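Local coordinates for KaiC domain-containing protein (Pyrococcus horikoshii, PDB 2ZTS) that binds adenine nucleotide and magnesium at the interfaces between its subunits and is probably an ATPase of the KaiC-like P-loop family, at residues G26-T31 and R224-S229; T44-Q49 and N240-Y245; L214-L219 and Y233-G238. One frame throughout, in Å; residues are numbered along the deposited sequence.

From the N terminus, 26-31, on strand 27-28 and the turn after it, comes first; 224-229, in the loop after strand 214-223, returns to it and closes a loop of 192 residues as contact 1. Before that loop is complete, helix 43-58 opens contact 2 through 44-49, which waits for 240-245 near the end of the chain; contacts 1 and 2 therefore cross. Contact 3 pairs 214-219 with 233-238 as a hairpin, nests inside contact 2 and crosses contact 1. Strands 233-238 and 241-244 are sheet neighbours, with Val243 N 2.9 Å from Glu236 O, so contacts 2 and 3 join the P-loop helix to the hairpin around one ADP, while contact 1 borders a second.

Contact 1: G26-T31 and R224-S229; sequences GFPEGT and RETRHS. With ADP (adenosine-5'-diphosphate), chain D.
Arg224 and Thr31 run alongside one another, pointing opposite ways, where a type II beta turn, Pro28 to Thr31, meets the loop after strand 214-223 of this KaiC-like P-loop domain. Arg224 CG lies between the backbone N and the carbonyl carbon (chi1 73°), and a bend at chi2 turns the chain along Thr31, bringing NE to Thr31 OG1, which lies at the guanidinium edge, near its plane. The bond there is weak: Arg224 NE lies 3.4 Å from Thr31 OG1, with an N-H...O angle of 144°. Thr31 OG1 and Thr31 N both donate to Pro28 O from the same face of that carbonyl. Glu225 OE1 sits 2.7 Å from Arg224 NE but well out of the guanidinium plane, a pairing of charges alone. Arg224 NH1 and Glu225 OE2 form salt bridges with Glu77 and Arg76 of the second subunit.

Pro28 and Thr226 cross obliquely, the proline CG coming 3.7 Å from Thr226 OG1. That hydroxyl donates to Arg224 O at 2.8 Å. The loop also lines an ADP, which Lys43 of the second subunit binds too, and His228 NE2 makes a weak hydrogen bond to its O3' at 3.4 Å.

Contact 2: T44-Q49 and N240-Y245; sequences TTFAAQ and NGIVVY. With MG (magnesium ion), chain I; ADP (adenosine-5'-diphosphate), chain H.
Ile242 reaches from its strand toward helix 44-49, touching Gln49, Thr45 and Phe46 in turn along its length. Its CB lies 3.5 Å from Gln49 OE1, the foot of the side chain resting beside the amide. One bond out, CG1 meets the methyl of Thr45, CG1 to CG2 4.0 Å. Ile242 CG1 stands anti to the carbonyl carbon (chi1 -61°), and the extended chain beyond it delivers CD1 to Phe46, 3.5 Å from that residue's CB. CD1 sits at the edge of the Phe46 ring, near its plane; the same ring packs edge-to-face with Phe19.

The helix is the one that follows the Walker A loop of a P-loop NTPase, and the strand crosses it almost perpendicularly, at 94°. Thr44 OG1 binds the magnesium ion at 2.2 Å, an ion completed by ADP O3B and four waters. Thr45 faces two ways: its methyl goes to Ile242, while its OG1 donates to ADP O1A at 2.8 Å, a phosphate oxygen that also takes the backbone N-H of Thr45.

Gln49 matches the strand backbone with both ends of its amide. Ile242 N donates to Gln49 OE1 at 2.8 Å, in the carbonyl plane and on a lone pair. Gln49 NE2 returns a bond to Ile242 O at 3.0 Å, nearly straight at 169°. Ile242 O lies in the plane of the Gln49 amide, so the paired bonds fix the amide's rotation; NE2 has a further, weak partner in Gly15 O.

Contact 3: L214-L219 and Y233-G238; sequences LKRYVL and YPFEIG. With ADP (adenosine-5'-diphosphate), chain H.
Arg216 lays its aliphatic stem over the ring of Phe235, and Val218 borders the same ring; these three bury the most surface in this antiparallel hairpin. The contact over the ring is a CH-pi interaction, Arg216 CB standing 3.8 Å from the Phe235 centroid and 6° off the ring normal. Phe235 CG lies between its own backbone N and carbonyl carbon (chi1 79°), which swings the ring toward strand 214-219. Val218 N lies at the edge of the Phe235 ring, in its plane, 3.6 Å from Phe235 CD2. The ring also packs on Ile242 and Val244 of the next strand.

Backbone hydrogen bonds set the register. Val218 and Tyr233 form a hydrogen-bonded pair, with Val218 N to Tyr233 O at 2.9 Å and Tyr233 N to Val218 O at the same length. Phe235 N donates to Arg216 O at 2.8 Å, though from above the carbonyl plane.

Beyond CG the arginine runs extended to NE, and Ile237 CD1 covers one guanidinium face, 3.6 Å above its plane and over its centre. Arg216 NH2 reaches 3.1 Å from O2' of the bound ADP, while NH1 bonds Gly40 O of the Walker A loop. A water accepts from both Arg216 NE, at 3.2 Å, and Ile237 N. With a leucine in place of Arg216, Gly40 O would probably lose its guanidinium partner and ADP O2' a polar neighbour. Apolar cover on the stem and one guanidinium face, with the water and ADP O2' at its edge, is consistent with a guanidinium held in a set orientation beside the ribose.

Contact 1: G26-T31 and R224-S229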
loop_
_atom_site.group_PDB
_atom_site.type_symbol
_atom_site.label_atom_id
_atom_site.label_comp_id
_atom_site.label_asym_id
_atom_site.label_seq_id
_atom_site.Cartn_x
_atom_site.Cartn_y
_atom_site.Cartn_z
ATOM N N GLY C 26 -22.675 -5.184 32.067
ATOM C CA GLY C 26 -23.097 -5.977 30.905
ATOM C C GLY C 26 -23.456 -5.151 29.709
ATOM O O GLY C 26 -23.354 -3.928 29.778
ATOM N N PHE C 27 -23.804 -5.817 28.594
ATOM C CA PHE C 27 -24.173 -5.136 27.369
ATOM C C PHE C 27 -25.596 -4.550 27.454
ATOM O O PHE C 27 -26.537 -5.292 27.779
ATOM C CB PHE C 27 -24.178 -6.082 26.166
ATOM C CG PHE C 27 -22.935 -6.865 25.979
ATOM C CD1 PHE C 27 -21.761 -6.245 25.528
ATOM C CD2 PHE C 27 -22.932 -8.242 26.167
ATOM C CE1 PHE C 27 -20.606 -6.985 25.287
ATOM C CE2 PHE C 27 -21.740 -8.993 25.927
ATOM C CZ PHE C 27 -20.580 -8.337 25.502
ATOM N N PRO C 28 -25.791 -3.278 27.072
ATOM C CA PRO C 28 -27.159 -2.772 26.936
ATOM C C PRO C 28 -27.956 -3.731 26.070
ATOM O O PRO C 28 -27.543 -4.112 24.952
ATOM C CB PRO C 28 -26.999 -1.409 26.242
ATOM C CG PRO C 28 -25.611 -0.962 26.479
ATOM C CD PRO C 28 -24.777 -2.247 26.736
ATOM N N GLU C 29 -29.125 -4.105 26.574
ATOM C CA GLU C 29 -30.044 -4.967 25.842
ATOM C C GLU C 29 -30.327 -4.435 24.441
ATOM O O GLU C 29 -30.567 -3.263 24.240
ATOM C CB GLU C 29 -31.358 -5.137 26.691
ATOM C CG GLU C 29 -32.341 -6.148 26.142
ATOM C CD GLU C 29 -33.554 -6.403 27.073
ATOM O OE1 GLU C 29 -33.647 -5.791 28.181
ATOM O OE2 GLU C 29 -34.412 -7.248 26.688
ATOM N N GLY C 30 -30.291 -5.305 23.443
ATOM C CA GLY C 30 -30.583 -4.898 22.091
ATOM C C GLY C 30 -29.338 -4.485 21.263
ATOM O O GLY C 30 -29.475 -4.271 20.060
ATOM N N THR C 31 -28.164 -4.383 21.875
ATOM C CA THR C 31 -26.924 -3.894 21.162
ATOM C C THR C 31 -26.350 -4.932 20.188
ATOM O O THR C 31 -26.331 -6.093 20.494
ATOM C CB THR C 31 -25.792 -3.622 22.171
ATOM O OG1 THR C 31 -26.253 -2.792 23.208
ATOM C CG2 THR C 31 -24.701 -2.785 21.555
ATOM N N ARG C 224 -22.040 1.556 23.286
ATOM C CA ARG C 224 -23.053 2.583 23.410
ATOM C C ARG C 224 -23.662 2.573 24.819
ATOM O O ARG C 224 -23.633 1.563 25.506
ATOM C CB ARG C 224 -24.130 2.410 22.342
ATOM C CG ARG C 224 -25.095 1.205 22.583
ATOM C CD ARG C 224 -26.544 1.476 22.119
ATOM N NE ARG C 224 -27.377 0.287 22.321
ATOM C CZ ARG C 224 -28.547 0.025 21.730
ATOM N NH1 ARG C 224 -29.129 0.901 20.918
ATOM N NH2 ARG C 224 -29.152 -1.128 22.007
ATOM N N GLU C 225 -24.138 3.736 25.247
ATOM C CA GLU C 225 -24.836 3.911 26.531
ATOM C C GLU C 225 -24.002 3.473 27.715
ATOM O O GLU C 225 -24.542 3.085 28.720
ATOM C CB GLU C 225 -26.188 3.133 26.554
ATOM C CG GLU C 225 -27.177 3.505 25.460
ATOM C CD GLU C 225 -28.383 2.540 25.328
ATOM O OE1 GLU C 225 -28.341 1.633 24.450
ATOM O OE2 GLU C 225 -29.411 2.709 26.070
ATOM N N THR C 226 -22.684 3.497 27.611
ATOM C CA THR C 226 -21.881 2.961 28.681
ATOM C C THR C 226 -20.605 3.749 28.857
ATOM O O THR C 226 -19.886 3.947 27.900
ATOM C CB THR C 226 -21.497 1.499 28.343
ATOM O OG1 THR C 226 -22.649 0.761 27.948
ATOM C CG2 THR C 226 -21.014 0.761 29.568
ATOM N N ARG C 227 -20.292 4.107 30.087
ATOM C CA ARG C 227 -18.990 4.645 30.483
ATOM C C ARG C 227 -18.160 3.393 30.727
ATOM O O ARG C 227 -18.136 2.891 31.849
ATOM C CB ARG C 227 -19.135 5.542 31.769
ATOM C CG ARG C 227 -17.898 6.416 32.278
ATOM C CD ARG C 227 -18.333 7.772 33.017
ATOM N NE ARG C 227 -17.317 8.748 33.514
ATOM C CZ ARG C 227 -16.408 9.446 32.780
ATOM N NH1 ARG C 227 -16.274 9.267 31.472
ATOM N NH2 ARG C 227 -15.594 10.326 33.371
ATOM N N HIS C 228 -17.546 2.869 29.667
ATOM C CA HIS C 228 -16.695 1.640 29.738
ATOM C C HIS C 228 -15.256 2.022 29.974
ATOM O O HIS C 228 -14.822 3.055 29.550
ATOM C CB HIS C 228 -16.750 0.750 28.450
ATOM C CG HIS C 228 -16.405 1.477 27.178
ATOM N ND1 HIS C 228 -15.372 2.367 27.079
ATOM C CD2 HIS C 228 -16.963 1.439 25.950
ATOM C CE1 HIS C 228 -15.328 2.871 25.856
ATOM N NE2 HIS C 228 -16.291 2.329 25.152
ATOM N N SER C 229 -14.508 1.129 30.600
ATOM C CA SER C 229 -13.071 1.290 30.760
ATOM C C SER C 229 -12.438 1.373 29.354
ATOM O O SER C 229 -12.897 0.721 28.429
ATOM C CB SER C 229 -12.544 0.086 31.535
ATOM O OG SER C 229 -11.143 0.100 31.612
HETATM P PB ADP D . -18.435 7.532 17.167
HETATM O O1B ADP D . -17.237 8.256 16.622
HETATM O O2B ADP D . -18.344 6.042 16.838
HETATM O O3B ADP D . -19.635 8.055 16.430
HETATM P PA ADP D . -19.792 7.881 19.645
HETATM O O1A ADP D . -20.132 9.348 19.653
HETATM O O2A ADP D . -20.786 6.934 19.022
HETATM O O3A ADP D . -18.414 7.644 18.764
HETATM O "O5'" ADP D . -19.277 7.606 21.121
HETATM C "C5'" ADP D . -19.800 6.564 21.873
HETATM C "C4'" ADP D . -18.889 6.406 23.061
HETATM O "O4'" ADP D . -19.169 7.366 24.057
HETATM C "C3'" ADP D . -19.014 5.023 23.668
HETATM O "O3'" ADP D . -18.111 4.203 23.012
HETATM C "C2'" ADP D . -18.644 5.300 25.085
HETATM O "O2'" ADP D . -17.279 5.234 25.317
HETATM C "C1'" ADP D . -19.072 6.740 25.315
HETATM N N9 ADP D . -20.389 6.746 25.956
HETATM C C8 ADP D . -21.598 6.405 25.379
HETATM N N7 ADP D . -22.571 6.567 26.312
HETATM C C5 ADP D . -21.982 6.980 27.453
HETATM C C6 ADP D . -22.537 7.281 28.685
HETATM N N6 ADP D . -23.857 7.445 28.741
HETATM N N1 ADP D . -21.687 7.726 29.673
HETATM C C2 ADP D . -20.306 7.843 29.431
HETATM N N3 ADP D . -19.752 7.525 28.186
HETATM C C4 ADP D . -20.605 7.108 27.237
#

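Contact 2: T44-Q49 and N240-Y245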
loop_
_atom_site.group_PDB
_atom_site.type_symbol
_atom_site.label_atom_id
_atom_site.label_comp_id
_atom_site.label_asym_id
_atom_site.label_seq_id
_atom_site.Cartn_x
_atom_site.Cartn_y
_atom_site.Cartn_z
ATOM N N THR C 44 -14.177 -16.897 18.636
ATOM C CA THR C 44 -15.125 -17.989 18.722
ATOM C C THR C 44 -15.475 -18.417 20.150
ATOM O O THR C 44 -16.643 -18.586 20.482
ATOM C CB THR C 44 -14.605 -19.129 17.878
ATOM O OG1 THR C 44 -14.780 -18.766 16.526
ATOM C CG2 THR C 44 -15.452 -20.418 17.994
ATOM N N THR C 45 -14.461 -18.547 20.971
ATOM C CA THR C 45 -14.537 -18.914 22.357
ATOM C C THR C 45 -15.369 -17.950 23.197
ATOM O O THR C 45 -16.282 -18.349 23.909
ATOM C CB THR C 45 -13.095 -19.033 22.898
ATOM O OG1 THR C 45 -12.493 -20.149 22.229
ATOM C CG2 THR C 45 -13.060 -19.446 24.353
ATOM N N PHE C 46 -15.030 -16.683 23.094
ATOM C CA PHE C 46 -15.718 -15.571 23.740
ATOM C C PHE C 46 -17.214 -15.533 23.301
ATOM O O PHE C 46 -18.101 -15.475 24.139
ATOM C CB PHE C 46 -14.988 -14.328 23.308
ATOM C CG PHE C 46 -15.412 -13.100 23.983
ATOM C CD1 PHE C 46 -14.585 -12.489 24.879
ATOM C CD2 PHE C 46 -16.663 -12.548 23.714
ATOM C CE1 PHE C 46 -14.987 -11.336 25.506
ATOM C CE2 PHE C 46 -17.080 -11.375 24.347
ATOM C CZ PHE C 46 -16.257 -10.764 25.224
ATOM N N ALA C 47 -17.489 -15.654 22.002
ATOM C CA ALA C 47 -18.875 -15.739 21.478
ATOM C C ALA C 47 -19.660 -16.971 21.958
ATOM O O ALA C 47 -20.873 -16.866 22.271
ATOM C CB ALA C 47 -18.887 -15.706 20.006
ATOM N N ALA C 48 -18.971 -18.098 22.104
ATOM C CA ALA C 48 -19.601 -19.315 22.544
ATOM C C ALA C 48 -19.921 -19.212 24.030
ATOM O O ALA C 48 -20.988 -19.657 24.458
ATOM C CB ALA C 48 -18.758 -20.481 22.265
ATOM N N GLN C 49 -18.995 -18.636 24.790
ATOM C CA GLN C 49 -19.164 -18.460 26.208
ATOM C C GLN C 49 -20.389 -17.592 26.501
ATOM O O GLN C 49 -21.190 -17.890 27.412
ATOM C CB GLN C 49 -17.896 -17.837 26.814
ATOM C CG GLN C 49 -17.682 -18.117 28.296
ATOM C CD GLN C 49 -16.240 -17.860 28.722
ATOM O OE1 GLN C 49 -15.331 -18.087 27.934
ATOM N NE2 GLN C 49 -16.033 -17.341 29.941
ATOM N N ASN C 240 -11.802 -23.584 31.957
ATOM C CA ASN C 240 -13.214 -23.225 31.957
ATOM C C ASN C 240 -13.499 -21.983 31.127
ATOM O O ASN C 240 -14.398 -21.284 31.415
ATOM C CB ASN C 240 -13.768 -23.103 33.414
ATOM C CG ASN C 240 -13.573 -24.392 34.224
ATOM O OD1 ASN C 240 -12.678 -24.461 35.061
ATOM N ND2 ASN C 240 -14.364 -25.437 33.930
ATOM N N GLY C 241 -12.775 -21.748 30.044
ATOM C CA GLY C 241 -13.032 -20.616 29.149
ATOM C C GLY C 241 -12.273 -19.333 29.463
ATOM O O GLY C 241 -11.259 -19.333 30.155
ATOM N N ILE C 242 -12.780 -18.213 28.966
ATOM C CA ILE C 242 -12.117 -16.942 29.172
ATOM C C ILE C 242 -12.288 -16.464 30.604
ATOM O O ILE C 242 -13.389 -16.585 31.200
ATOM C CB ILE C 242 -12.615 -15.885 28.177
ATOM C CG1 ILE C 242 -12.310 -16.346 26.766
ATOM C CG2 ILE C 242 -11.936 -14.553 28.423
ATOM C CD1 ILE C 242 -12.663 -15.365 25.688
ATOM N N VAL C 243 -11.190 -15.936 31.141
ATOM C CA VAL C 243 -11.190 -15.102 32.346
ATOM C C VAL C 243 -10.343 -13.833 32.075
ATOM O O VAL C 243 -9.168 -13.928 31.689
ATOM C CB VAL C 243 -10.582 -15.832 33.597
ATOM C CG1 VAL C 243 -10.555 -14.884 34.817
ATOM C CG2 VAL C 243 -11.337 -17.140 33.981
ATOM N N VAL C 244 -10.935 -12.673 32.315
ATOM C CA VAL C 244 -10.297 -11.383 32.189
ATOM C C VAL C 244 -9.803 -10.925 33.567
ATOM O O VAL C 244 -10.490 -11.128 34.550
ATOM C CB VAL C 244 -11.293 -10.384 31.646
ATOM C CG1 VAL C 244 -10.699 -8.994 31.584
ATOM C CG2 VAL C 244 -11.791 -10.852 30.255
ATOM N N TYR C 245 -8.611 -10.326 33.629
ATOM C CA TYR C 245 -7.926 -9.980 34.884
ATOM C C TYR C 245 -7.790 -8.462 35.070
ATOM O O TYR C 245 -8.015 -7.743 34.137
ATOM C CB TYR C 245 -6.558 -10.645 34.879
ATOM C CG TYR C 245 -6.637 -12.124 34.988
ATOM C CD1 TYR C 245 -7.039 -12.746 36.194
ATOM C CD2 TYR C 245 -6.325 -12.942 33.902
ATOM C CE1 TYR C 245 -7.125 -14.154 36.308
ATOM C CE2 TYR C 245 -6.399 -14.336 34.009
ATOM C CZ TYR C 245 -6.801 -14.932 35.206
ATOM O OH TYR C 245 -6.861 -16.295 35.278
HETATM MG MG MG I . -13.016 -18.533 15.187
HETATM P PB ADP H . -10.418 -17.250 16.898
HETATM O O1B ADP H . -10.163 -15.856 17.282
HETATM O O2B ADP H . -9.568 -17.700 15.703
HETATM O O3B ADP H . -11.936 -17.548 16.626
HETATM P PA ADP H . -10.565 -19.242 19.039
HETATM O O1A ADP H . -11.736 -18.791 19.940
HETATM O O2A ADP H . -10.927 -20.378 18.111
HETATM O O3A ADP H . -9.880 -18.008 18.234
HETATM O "O5'" ADP H . -9.389 -19.581 20.053
HETATM C "C5'" ADP H . -8.815 -20.844 20.144
HETATM C "C4'" ADP H . -7.673 -20.851 21.132
HETATM O "O4'" ADP H . -8.038 -21.061 22.476
HETATM C "C3'" ADP H . -6.682 -21.935 20.757
HETATM O "O3'" ADP H . -5.907 -21.444 19.661
HETATM C "C2'" ADP H . -5.979 -22.183 22.077
HETATM O "O2'" ADP H . -4.937 -21.297 22.290
HETATM C "C1'" ADP H . -7.056 -21.878 23.125
HETATM N N9 ADP H . -7.774 -23.075 23.588
HETATM C C8 ADP H . -8.643 -23.866 22.845
HETATM N N7 ADP H . -9.129 -24.845 23.637
HETATM C C5 ADP H . -8.540 -24.718 24.859
HETATM C C6 ADP H . -8.659 -25.436 26.046
HETATM N N6 ADP H . -9.660 -26.310 26.225
HETATM N N1 ADP H . -7.931 -25.013 27.161
HETATM C C2 ADP H . -7.106 -23.902 27.092
HETATM N N3 ADP H . -6.997 -23.176 25.901
HETATM C C4 ADP H . -7.700 -23.591 24.829
HETATM O O HOH W 1 -12.306 -20.337 15.989
HETATM O O HOH W 2 -11.541 -17.929 13.840
HETATM O O HOH W 3 -13.934 -19.673 13.781
HETATM O O HOH W 4 -14.001 -16.814 14.535
#

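Contact 3: L214-L219 and Y233-G238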
loop_
_atom_site.group_PDB
_atom_site.type_symbol
_atom_site.label_atom_id
_atom_site.label_comp_id
_atom_site.label_asym_id
_atom_site.label_seq_id
_atom_site.Cartn_x
_atom_site.Cartn_y
_atom_site.Cartn_z
ATOM N N LEU C 214 3.619 -14.216 23.491
ATOM C CA LEU C 214 2.394 -13.487 23.122
ATOM C C LEU C 214 1.365 -13.554 24.263
ATOM O O LEU C 214 0.929 -14.618 24.606
ATOM C CB LEU C 214 1.786 -14.086 21.845
ATOM C CG LEU C 214 2.522 -14.135 20.478
ATOM C CD1 LEU C 214 1.833 -15.212 19.623
ATOM C CD2 LEU C 214 2.554 -12.775 19.698
ATOM N N LYS C 215 0.977 -12.452 24.883
ATOM C CA LYS C 215 -0.064 -12.523 25.946
ATOM C C LYS C 215 -1.373 -11.942 25.395
ATOM O O LYS C 215 -1.381 -11.078 24.529
ATOM C CB LYS C 215 0.370 -11.782 27.224
ATOM C CG LYS C 215 -0.760 -11.704 28.414
ATOM C CD LYS C 215 -0.245 -12.215 29.797
ATOM C CE LYS C 215 0.470 -11.130 30.706
ATOM N NZ LYS C 215 -0.137 -9.744 30.651
ATOM N N ARG C 216 -2.490 -12.430 25.894
ATOM C CA ARG C 216 -3.787 -12.004 25.376
ATOM C C ARG C 216 -4.311 -10.768 26.082
ATOM O O ARG C 216 -4.234 -10.651 27.309
ATOM C CB ARG C 216 -4.789 -13.119 25.511
ATOM C CG ARG C 216 -4.325 -14.430 24.956
ATOM C CD ARG C 216 -5.477 -15.386 25.005
ATOM N NE ARG C 216 -5.171 -16.702 24.533
ATOM C CZ ARG C 216 -5.096 -17.036 23.246
ATOM N NH1 ARG C 216 -5.326 -16.131 22.293
ATOM N NH2 ARG C 216 -4.825 -18.287 22.926
ATOM N N TYR C 217 -4.826 -9.850 25.288
ATOM C CA TYR C 217 -5.408 -8.622 25.791
ATOM C C TYR C 217 -6.814 -8.427 25.198
ATOM O O TYR C 217 -7.064 -8.787 24.088
ATOM C CB TYR C 217 -4.482 -7.431 25.481
ATOM C CG TYR C 217 -3.165 -7.464 26.236
ATOM C CD1 TYR C 217 -3.079 -7.110 27.600
ATOM C CD2 TYR C 217 -1.974 -7.838 25.584
ATOM C CE1 TYR C 217 -1.816 -7.138 28.297
ATOM C CE2 TYR C 217 -0.713 -7.873 26.275
ATOM C CZ TYR C 217 -0.645 -7.536 27.617
ATOM O OH TYR C 217 0.604 -7.603 28.234
ATOM N N VAL C 218 -7.725 -7.888 25.993
ATOM C CA VAL C 218 -9.015 -7.345 25.520
ATOM C C VAL C 218 -9.092 -5.848 25.767
ATOM O O VAL C 218 -8.597 -5.332 26.776
ATOM C CB VAL C 218 -10.213 -8.079 26.162
ATOM C CG1 VAL C 218 -10.163 -7.991 27.699
ATOM C CG2 VAL C 218 -11.504 -7.530 25.690
ATOM N N LEU C 219 -9.715 -5.142 24.835
ATOM C CA LEU C 219 -9.954 -3.721 24.975
ATOM C C LEU C 219 -11.382 -3.426 24.486
ATOM O O LEU C 219 -11.834 -3.947 23.443
ATOM C CB LEU C 219 -8.940 -3.020 24.143
ATOM C CG LEU C 219 -8.943 -1.540 23.874
ATOM C CD1 LEU C 219 -8.643 -0.794 25.108
ATOM C CD2 LEU C 219 -7.848 -1.303 22.839
ATOM N N TYR C 233 -6.775 -4.957 29.000
ATOM C CA TYR C 233 -6.864 -5.875 30.142
ATOM C C TYR C 233 -6.276 -7.216 29.749
ATOM O O TYR C 233 -6.710 -7.748 28.755
ATOM C CB TYR C 233 -8.333 -6.065 30.617
ATOM C CG TYR C 233 -8.903 -4.855 31.314
ATOM C CD1 TYR C 233 -8.907 -4.741 32.728
ATOM C CD2 TYR C 233 -9.381 -3.790 30.582
ATOM C CE1 TYR C 233 -9.402 -3.584 33.358
ATOM C CE2 TYR C 233 -9.866 -2.667 31.183
ATOM C CZ TYR C 233 -9.870 -2.565 32.583
ATOM O OH TYR C 233 -10.350 -1.424 33.158
ATOM N N PRO C 234 -5.358 -7.811 30.516
ATOM C CA PRO C 234 -4.901 -9.185 30.220
ATOM C C PRO C 234 -5.996 -10.228 30.307
ATOM O O PRO C 234 -6.914 -10.112 31.157
ATOM C CB PRO C 234 -3.876 -9.478 31.341
ATOM C CG PRO C 234 -4.181 -8.519 32.416
ATOM C CD PRO C 234 -4.697 -7.267 31.724
ATOM N N PHE C 235 -5.927 -11.268 29.473
ATOM C CA PHE C 235 -6.814 -12.402 29.708
ATOM C C PHE C 235 -6.248 -13.735 29.365
ATOM O O PHE C 235 -5.260 -13.866 28.659
ATOM C CB PHE C 235 -8.223 -12.200 29.078
ATOM C CG PHE C 235 -8.323 -12.459 27.558
ATOM C CD1 PHE C 235 -8.661 -13.709 27.065
ATOM C CD2 PHE C 235 -8.228 -11.419 26.660
ATOM C CE1 PHE C 235 -8.842 -13.940 25.694
ATOM C CE2 PHE C 235 -8.400 -11.607 25.273
ATOM C CZ PHE C 235 -8.698 -12.870 24.778
ATOM N N GLU C 236 -6.920 -14.746 29.881
ATOM C CA GLU C 236 -6.537 -16.094 29.592
ATOM C C GLU C 236 -7.718 -16.877 29.108
ATOM O O GLU C 236 -8.838 -16.659 29.552
ATOM C CB GLU C 236 -6.002 -16.778 30.849
ATOM C CG GLU C 236 -4.499 -16.642 31.026
ATOM C CD GLU C 236 -4.018 -17.513 32.186
ATOM O OE1 GLU C 236 -2.869 -18.080 32.104
ATOM O OE2 GLU C 236 -4.844 -17.636 33.158
ATOM N N ILE C 237 -7.405 -17.825 28.232
ATOM C CA ILE C 237 -8.290 -18.916 27.867
ATOM C C ILE C 237 -7.901 -20.128 28.682
ATOM O O ILE C 237 -6.914 -20.802 28.396
ATOM C CB ILE C 237 -8.147 -19.232 26.353
ATOM C CG1 ILE C 237 -8.362 -17.951 25.557
ATOM C CG2 ILE C 237 -9.142 -20.346 25.943
ATOM C CD1 ILE C 237 -8.483 -18.171 23.994
ATOM N N GLY C 238 -8.713 -20.413 29.684
ATOM C CA GLY C 238 -8.423 -21.453 30.666
ATOM C C GLY C 238 -9.263 -22.699 30.447
ATOM O O GLY C 238 -10.077 -22.737 29.504
HETATM P PB ADP H . -10.418 -17.250 16.898
HETATM O O1B ADP H . -10.163 -15.856 17.282
HETATM O O2B ADP H . -9.568 -17.700 15.703
HETATM O O3B ADP H . -11.936 -17.548 16.626
HETATM P PA ADP H . -10.565 -19.242 19.039
HETATM O O1A ADP H . -11.736 -18.791 19.940
HETATM O O2A ADP H . -10.927 -20.378 18.111
HETATM O O3A ADP H . -9.880 -18.008 18.234
HETATM O "O5'" ADP H . -9.389 -19.581 20.053
HETATM C "C5'" ADP H . -8.815 -20.844 20.144
HETATM C "C4'" ADP H . -7.673 -20.851 21.132
HETATM O "O4'" ADP H . -8.038 -21.061 22.476
HETATM C "C3'" ADP H . -6.682 -21.935 20.757
HETATM O "O3'" ADP H . -5.907 -21.444 19.661
HETATM C "C2'" ADP H . -5.979 -22.183 22.077
HETATM O "O2'" ADP H . -4.937 -21.297 22.290
HETATM C "C1'" ADP H . -7.056 -21.878 23.125
HETATM N N9 ADP H . -7.774 -23.075 23.588
HETATM C C8 ADP H . -8.643 -23.866 22.845
HETATM N N7 ADP H . -9.129 -24.845 23.637
HETATM C C5 ADP H . -8.540 -24.718 24.859
HETATM C C6 ADP H . -8.659 -25.436 26.046
HETATM N N6 ADP H . -9.660 -26.310 26.225
HETATM N N1 ADP H . -7.931 -25.013 27.161
HETATM C C2 ADP H . -7.106 -23.902 27.092
HETATM N N3 ADP H . -6.997 -23.176 25.901
HETATM C C4 ADP H . -7.700 -23.591 24.829
HETATM O O HOH W 5 -4.502 -17.855 27.392
#